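Local coordinates for protein D-aminoacyl-tRNA deacylase (Archaeoglobus fulgidus, PDB 1YQE) that probably hydrolyses D-aminoacyl-tRNAs to free tRNA and D-amino acids, using zinc as cofactor and so countering the toxicity of mischarged tRNA, at residues A28-K33 and D44-A49; G95-A100 and K220-H225; L208-T213 and K273-D278. All blocks are in the same frame, centred on the assembly; numbering follows the deposited sequence.

Interaction 1. Residues A28-K33 and D44-A49; sequences ADFEEK and DEFYIA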
# COMPACT_ATOMS: atom_id res chain seq x y z
N ALA A 28 14.58 12.69 12.56
CA ALA A 28 14.01 13.58 13.57
C ALA A 28 14.50 13.21 14.96
O ALA A 28 15.13 12.17 15.15
CB ALA A 28 12.49 13.53 13.51
N ASP A 29 14.20 14.06 15.93
CA ASP A 29 14.60 13.83 17.31
C ASP A 29 13.56 12.93 17.97
O ASP A 29 12.50 13.40 18.39
CB ASP A 29 14.69 15.16 18.06
CG ASP A 29 15.36 15.02 19.42
OD1 ASP A 29 15.40 16.03 20.16
OD2 ASP A 29 15.84 13.92 19.75
N PHE A 30 13.85 11.64 18.05
CA PHE A 30 12.91 10.70 18.64
C PHE A 30 13.18 10.35 20.10
O PHE A 30 14.30 10.46 20.58
CB PHE A 30 12.85 9.40 17.83
CG PHE A 30 12.13 9.53 16.51
CD1 PHE A 30 12.79 10.00 15.38
CD2 PHE A 30 10.78 9.19 16.42
CE1 PHE A 30 12.12 10.12 14.17
CE2 PHE A 30 10.10 9.31 15.21
CZ PHE A 30 10.77 9.78 14.08
N GLU A 31 12.12 9.93 20.78
CA GLU A 31 12.19 9.52 22.18
C GLU A 31 11.44 8.20 22.27
O GLU A 31 10.23 8.14 22.02
CB GLU A 31 11.53 10.56 23.07
CG GLU A 31 11.53 10.20 24.54
CD GLU A 31 10.93 11.29 25.41
OE1 GLU A 31 9.74 11.62 25.21
OE2 GLU A 31 11.65 11.81 26.28
N GLU A 32 12.14 7.13 22.63
CA GLU A 32 11.52 5.82 22.73
C GLU A 32 10.73 5.63 24.02
O GLU A 32 11.13 6.10 25.08
CB GLU A 32 12.57 4.71 22.63
CG GLU A 32 11.96 3.32 22.57
CD GLU A 32 12.97 2.21 22.74
OE1 GLU A 32 13.97 2.19 22.00
OE2 GLU A 32 12.76 1.36 23.63
N LYS A 33 9.61 4.93 23.90
CA LYS A 33 8.74 4.64 25.03
C LYS A 33 8.16 3.25 24.82
O LYS A 33 7.67 2.94 23.73
CB LYS A 33 7.60 5.65 25.14
CG LYS A 33 8.01 7.04 25.58
CD LYS A 33 6.79 7.91 25.81
CE LYS A 33 7.16 9.29 26.32
NZ LYS A 33 5.96 10.11 26.61
N ASP A 44 8.06 15.23 16.84
CA ASP A 44 7.04 16.19 16.43
C ASP A 44 6.82 16.13 14.92
O ASP A 44 6.04 16.90 14.37
CB ASP A 44 7.44 17.61 16.83
CG ASP A 44 8.82 17.98 16.35
OD1 ASP A 44 9.13 17.73 15.16
OD2 ASP A 44 9.60 18.54 17.15
N GLU A 45 7.51 15.21 14.25
CA GLU A 45 7.39 15.05 12.81
C GLU A 45 6.43 13.90 12.51
O GLU A 45 5.36 14.10 11.94
CB GLU A 45 8.77 14.75 12.21
CG GLU A 45 8.85 14.88 10.70
CD GLU A 45 8.68 16.31 10.21
OE1 GLU A 45 8.66 16.52 8.98
OE2 GLU A 45 8.57 17.22 11.07
N PHE A 46 6.83 12.69 12.89
CA PHE A 46 6.00 11.51 12.68
C PHE A 46 6.28 10.49 13.78
O PHE A 46 7.17 10.69 14.60
CB PHE A 46 6.26 10.92 11.29
CG PHE A 46 7.67 10.46 11.08
CD1 PHE A 46 8.02 9.12 11.29
CD2 PHE A 46 8.66 11.35 10.66
CE1 PHE A 46 9.33 8.68 11.09
CE2 PHE A 46 9.97 10.92 10.45
CZ PHE A 46 10.30 9.58 10.67
N TYR A 47 5.51 9.41 13.80
CA TYR A 47 5.65 8.37 14.80
C TYR A 47 6.15 7.06 14.20
O TYR A 47 6.02 6.83 13.00
CB TYR A 47 4.29 8.08 15.46
CG TYR A 47 3.72 9.20 16.29
CD1 TYR A 47 2.35 9.30 16.51
CD2 TYR A 47 4.55 10.14 16.91
CE1 TYR A 47 1.82 10.28 17.33
CE2 TYR A 47 4.03 11.13 17.74
CZ TYR A 47 2.66 11.20 17.94
OH TYR A 47 2.13 12.17 18.76
N ILE A 48 6.71 6.21 15.06
CA ILE A 48 7.19 4.89 14.65
C ILE A 48 6.78 3.92 15.75
O ILE A 48 6.90 4.23 16.94
CB ILE A 48 8.73 4.83 14.52
CG1 ILE A 48 9.23 5.80 13.45
CG2 ILE A 48 9.15 3.40 14.16
CD1 ILE A 48 10.75 5.83 13.30
N ALA A 49 6.28 2.76 15.36
CA ALA A 49 5.86 1.76 16.34
C ALA A 49 6.43 0.41 15.96
O ALA A 49 6.38 -0.00 14.80
CB ALA A 49 4.34 1.69 16.41
O HOH W 1 11.05 15.66 17.70
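Phe30 meets Phe46 in a T-shaped (edge-to-face) stack in a beta meander of strands 31-35, 38-42 and 47-51, at one margin of the mixed sheet. Because strand 38-42 runs between strands 31-35 and 47-51, the residues meet through side chains and water. In the aromatic pair, the ring centroids lie 5.1 Å apart with planes at 68°. Phe30 CZ leads, standing over one face of Phe46 near its rim, 3.4 Å from Phe46 CZ. Phe46 presents that face because its CG sits between the backbone N and the carbonyl carbon (chi1 62°).

Apolar contacts extend the patch: Phe30 CE2 lies 4.0 Å from Ile48 CD1, and Ala28 CB meets Glu45 CB at 4.1 Å. Leu24 of helix 15-24 packs on both Phe46 and Ile48. A leucine in place of Phe30 would probably forfeit the stack and leave a gap beside Phe46 and Ile48.

Among the polar groups, the carboxylate of Glu45 turns away to a salt bridge with Arg182. Phe46 O accepts from Ser43 OG and also touches Phe30 CE2. A water joins the backbones, donating to Asp29 O at 2.8 Å and accepting from Asp44 N at 3.1 Å.

Interaction 2. Residues G95-A100 and K220-H225; sequences GNVGTA and KYTFEH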
# COMPACT_ATOMS: atom_id res chain seq x y z
N GLY A 95 -5.58 -7.09 2.26
CA GLY A 95 -6.98 -7.43 2.09
C GLY A 95 -7.10 -8.75 1.36
O GLY A 95 -6.20 -9.13 0.61
N ASN A 96 -8.21 -9.45 1.57
CA ASN A 96 -8.43 -10.75 0.93
C ASN A 96 -9.71 -10.80 0.13
O ASN A 96 -10.69 -10.14 0.46
CB ASN A 96 -8.52 -11.87 1.97
CG ASN A 96 -7.29 -12.00 2.81
OD1 ASN A 96 -6.20 -12.22 2.29
ND2 ASN A 96 -7.44 -11.88 4.12
N VAL A 97 -9.70 -11.59 -0.93
CA VAL A 97 -10.91 -11.79 -1.71
C VAL A 97 -11.44 -13.16 -1.26
O VAL A 97 -11.90 -13.31 -0.13
CB VAL A 97 -10.67 -11.78 -3.23
CG1 VAL A 97 -12.00 -11.95 -3.97
CG2 VAL A 97 -10.02 -10.46 -3.65
N GLY A 98 -11.32 -14.16 -2.13
CA GLY A 98 -11.82 -15.49 -1.81
C GLY A 98 -11.05 -16.38 -0.83
O GLY A 98 -11.62 -17.34 -0.31
N THR A 99 -9.78 -16.09 -0.58
CA THR A 99 -9.00 -16.90 0.34
C THR A 99 -8.14 -16.06 1.28
O THR A 99 -7.64 -15.01 0.90
CB THR A 99 -8.05 -17.88 -0.41
OG1 THR A 99 -6.97 -17.15 -1.00
CG2 THR A 99 -8.81 -18.62 -1.51
N ALA A 100 -7.98 -16.54 2.51
CA ALA A 100 -7.17 -15.84 3.51
C ALA A 100 -6.09 -16.78 4.04
O ALA A 100 -6.07 -17.12 5.22
CB ALA A 100 -8.05 -15.34 4.65
N LYS A 220 -6.18 -10.90 -11.80
CA LYS A 220 -7.01 -11.79 -12.59
C LYS A 220 -7.36 -13.07 -11.84
O LYS A 220 -8.43 -13.64 -12.06
CB LYS A 220 -6.30 -12.13 -13.91
CG LYS A 220 -6.88 -13.33 -14.65
CD LYS A 220 -6.38 -13.41 -16.08
CE LYS A 220 -6.45 -14.84 -16.61
NZ LYS A 220 -7.77 -15.48 -16.34
N TYR A 221 -6.50 -13.53 -10.93
CA TYR A 221 -6.80 -14.77 -10.20
C TYR A 221 -7.96 -14.62 -9.22
O TYR A 221 -8.44 -15.60 -8.66
CB TYR A 221 -5.54 -15.32 -9.50
CG TYR A 221 -4.98 -14.51 -8.35
CD1 TYR A 221 -5.65 -14.44 -7.13
CD2 TYR A 221 -3.77 -13.82 -8.47
CE1 TYR A 221 -5.14 -13.71 -6.06
CE2 TYR A 221 -3.25 -13.09 -7.40
CZ TYR A 221 -3.94 -13.03 -6.20
OH TYR A 221 -3.44 -12.31 -5.14
N THR A 222 -8.42 -13.38 -9.02
CA THR A 222 -9.54 -13.13 -8.11
C THR A 222 -10.89 -12.98 -8.83
O THR A 222 -11.94 -12.97 -8.18
CB THR A 222 -9.32 -11.82 -7.31
OG1 THR A 222 -9.50 -10.70 -8.18
CG2 THR A 222 -7.92 -11.78 -6.73
N PHE A 223 -10.86 -12.89 -10.16
CA PHE A 223 -12.08 -12.70 -10.95
C PHE A 223 -13.30 -13.54 -10.57
O PHE A 223 -14.39 -13.00 -10.39
CB PHE A 223 -11.82 -12.91 -12.45
CG PHE A 223 -11.00 -11.83 -13.11
CD1 PHE A 223 -10.67 -10.66 -12.42
CD2 PHE A 223 -10.57 -11.97 -14.43
CE1 PHE A 223 -9.92 -9.66 -13.04
CE2 PHE A 223 -9.82 -10.98 -15.06
CZ PHE A 223 -9.50 -9.82 -14.36
N GLU A 224 -13.12 -14.85 -10.46
CA GLU A 224 -14.21 -15.76 -10.14
C GLU A 224 -14.82 -15.58 -8.76
O GLU A 224 -15.95 -16.00 -8.52
CB GLU A 224 -13.74 -17.22 -10.26
CG GLU A 224 -13.29 -17.64 -11.65
CD GLU A 224 -12.03 -16.94 -12.11
OE1 GLU A 224 -11.17 -16.64 -11.26
OE2 GLU A 224 -11.89 -16.71 -13.34
N HIS A 225 -14.08 -14.95 -7.86
CA HIS A 225 -14.57 -14.74 -6.50
C HIS A 225 -15.06 -13.33 -6.23
O HIS A 225 -15.59 -13.05 -5.15
CB HIS A 225 -13.47 -15.11 -5.50
CG HIS A 225 -13.20 -16.58 -5.43
ND1 HIS A 225 -14.08 -17.48 -4.88
CD2 HIS A 225 -12.14 -17.31 -5.85
CE1 HIS A 225 -13.58 -18.70 -4.96
NE2 HIS A 225 -12.40 -18.62 -5.55
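Val97 spreads its two methyl groups against Thr222 and His225, joining two loops by van der Waals contact alone. Residues 95-100 come after strand 88-92 of the mixed sheet; residues 220-225 form a helically wound turn in the loop that leaves strand 212-218, an outermost strand of the four-stranded parallel sheet, on the way to helix 228-238. The branches divide the work. CG1, anti to the backbone N (chi1 -179°), reaches His225 CB at 3.8 Å, whereas CG2 meets Thr222 CG2 at 4.0 Å, the two side chains crossing at about a right angle. Next to this pair, Gly98 lies over one face of the imidazole, its CA 4.0 Å from His225 CG. The fit depends on the missing side chain, since a beta carbon on Gly98 would come within 2.6 Å of His225 CG.

Thr222 and His225 present themselves together because they are three residues apart on the turn, where His225 N donates to Thr222 O at 2.9 Å. The hydroxyl of Thr222 is engaged with Ala219 O, consistent with the methyl being the group turned to Val97. Outside both segments, Tyr107 bridges them: it is backbone-bonded to Val97, touches the valine side chain, and through its OH makes a weak hydrogen bond with His225 ND1. Gly95 is backbone-bonded to His143, which ties the base of this loop to one residue of the pyrophosphate pocket. Back at the interface, Val97 CG1 also lies 3.9 Å from His225 O.

Interaction 3. Residues L208-T213 and K273-D278; sequences LTTTFT and KKVKKD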
# COMPACT_ATOMS: atom_id res chain seq x y z
N LEU A 208 3.31 5.55 -11.76
CA LEU A 208 4.54 6.28 -12.05
C LEU A 208 4.43 7.45 -13.04
O LEU A 208 5.27 8.36 -13.00
CB LEU A 208 5.60 5.31 -12.57
CG LEU A 208 6.18 4.27 -11.61
CD1 LEU A 208 6.90 3.18 -12.39
CD2 LEU A 208 7.13 4.96 -10.65
N THR A 209 3.41 7.45 -13.89
CA THR A 209 3.31 8.50 -14.91
C THR A 209 2.03 9.30 -15.07
O THR A 209 1.97 10.18 -15.94
CB THR A 209 3.64 7.92 -16.30
OG1 THR A 209 2.59 7.04 -16.70
CG2 THR A 209 4.96 7.15 -16.26
N THR A 210 1.01 9.03 -14.26
CA THR A 210 -0.25 9.76 -14.39
C THR A 210 -0.67 10.47 -13.10
O THR A 210 0.05 10.46 -12.11
CB THR A 210 -1.39 8.83 -14.84
OG1 THR A 210 -1.72 7.93 -13.78
CG2 THR A 210 -0.97 8.01 -16.07
N THR A 211 -1.84 11.10 -13.14
CA THR A 211 -2.36 11.82 -11.98
C THR A 211 -3.29 10.89 -11.19
O THR A 211 -4.06 11.34 -10.35
CB THR A 211 -3.16 13.06 -12.41
OG1 THR A 211 -4.21 12.67 -13.30
CG2 THR A 211 -2.24 14.06 -13.14
N PHE A 212 -3.21 9.60 -11.49
CA PHE A 212 -4.04 8.61 -10.82
C PHE A 212 -3.30 7.78 -9.79
O PHE A 212 -2.11 7.47 -9.94
CB PHE A 212 -4.65 7.64 -11.84
CG PHE A 212 -6.06 7.95 -12.23
CD1 PHE A 212 -6.33 8.85 -13.26
CD2 PHE A 212 -7.12 7.33 -11.58
CE1 PHE A 212 -7.65 9.12 -13.64
CE2 PHE A 212 -8.44 7.59 -11.95
CZ PHE A 212 -8.70 8.49 -12.98
N THR A 213 -4.01 7.42 -8.73
CA THR A 213 -3.45 6.58 -7.70
C THR A 213 -4.49 5.50 -7.49
O THR A 213 -5.58 5.58 -8.05
CB THR A 213 -3.22 7.34 -6.37
OG1 THR A 213 -2.57 6.46 -5.45
CG2 THR A 213 -4.55 7.81 -5.76
N LYS A 273 -5.43 2.05 -20.86
CA LYS A 273 -4.76 2.75 -21.96
C LYS A 273 -5.22 4.20 -22.03
O LYS A 273 -4.43 5.10 -22.28
CB LYS A 273 -5.04 2.05 -23.29
CG LYS A 273 -4.39 2.73 -24.49
CD LYS A 273 -4.69 2.01 -25.79
CE LYS A 273 -4.01 2.70 -26.96
NZ LYS A 273 -2.54 2.78 -26.75
N LYS A 274 -6.51 4.42 -21.79
CA LYS A 274 -7.06 5.78 -21.82
C LYS A 274 -6.50 6.61 -20.67
O LYS A 274 -6.20 7.79 -20.84
CB LYS A 274 -8.60 5.73 -21.75
CG LYS A 274 -9.27 7.09 -21.85
CD LYS A 274 -10.77 6.95 -22.08
CE LYS A 274 -11.45 8.31 -22.17
NZ LYS A 274 -11.34 9.09 -20.91
N VAL A 275 -6.35 5.98 -19.51
CA VAL A 275 -5.81 6.66 -18.34
C VAL A 275 -4.37 7.09 -18.60
O VAL A 275 -3.99 8.24 -18.35
CB VAL A 275 -5.83 5.75 -17.09
CG1 VAL A 275 -5.13 6.44 -15.92
CG2 VAL A 275 -7.27 5.42 -16.71
N LYS A 276 -3.56 6.16 -19.11
CA LYS A 276 -2.16 6.44 -19.41
C LYS A 276 -2.01 7.56 -20.45
O LYS A 276 -1.04 8.31 -20.42
CB LYS A 276 -1.48 5.18 -19.94
CG LYS A 276 -1.34 4.07 -18.90
CD LYS A 276 -0.82 2.78 -19.52
CE LYS A 276 0.58 2.94 -20.09
NZ LYS A 276 1.06 1.67 -20.72
N LYS A 277 -2.97 7.66 -21.35
CA LYS A 277 -2.93 8.67 -22.40
C LYS A 277 -3.49 10.04 -22.03
O LYS A 277 -2.87 11.06 -22.33
CB LYS A 277 -3.68 8.14 -23.64
CG LYS A 277 -3.86 9.15 -24.76
CD LYS A 277 -4.81 8.61 -25.82
CE LYS A 277 -5.10 9.64 -26.91
NZ LYS A 277 -3.87 10.01 -27.66
N ASP A 278 -4.65 10.08 -21.38
CA ASP A 278 -5.27 11.35 -21.03
C ASP A 278 -4.94 11.94 -19.66
O ASP A 278 -5.38 13.04 -19.35
CB ASP A 278 -6.80 11.25 -21.17
CG ASP A 278 -7.24 10.82 -22.56
OD1 ASP A 278 -6.57 11.18 -23.55
OD2 ASP A 278 -8.28 10.13 -22.67
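Thr210 turns its methyl, not its hydroxyl, to helix 272-278: CG2 lies 3.8 Å from Val275 O and 3.9 Å from Lys276 CA, against the helix backbone itself. The hydroxyl is occupied on its own side. OG1 lies between the backbone N and the carbonyl carbon (chi1 70°), where it accepts from Phe212 N at 3.2 Å with an N-H...O angle of 156°, closing an ST turn, and it also bonds Ile206 O. Two bonds thus hold this buried hydroxyl and fix the methyl toward the helix.

Phe212, whose N closes the turn, supplies the second point of contact. Its CD1 meets Val275 CG1 at 3.8 Å. The ring also makes edge-to-face pairs with Tyr242 and Phe279. Lys276 packs its backbone here while its chain leads off to a salt bridge with Glu205.

Thr210 is where the chain leaves helix 201-209 to enter strand 212-218, one outermost strand of the four-stranded parallel sheet. Helix 272-278 follows strand 268-271, the other outermost strand, so the contact joins elements from both margins of the sheet, with Val275 and Lys276 also touching Ile206 of helix 201-209.

In the fold
Interaction 1 stands apart, its centre 37 Å from that of interaction 2 and 36 Å from that of interaction 3, on the opposite side of the chain's centre from both. Interactions 2 and 3 are 25 Å apart between centres, about 14 Å between nearest atoms. They alternate along the chain, and strand 212-218 runs from the turn of interaction 3 to the loop of interaction 2. The pyrophosphate pocket draws on several parts: Arg79, His80 and Ser81 end strand 73-81, Glu156 lies on strand 152-159, Arg54 and Ile56 follow strand 47-51, part of which lies in interaction 1, and His143 is backbone-bonded to Gly95 of interaction 2. No pocket residue belongs to the three contacts.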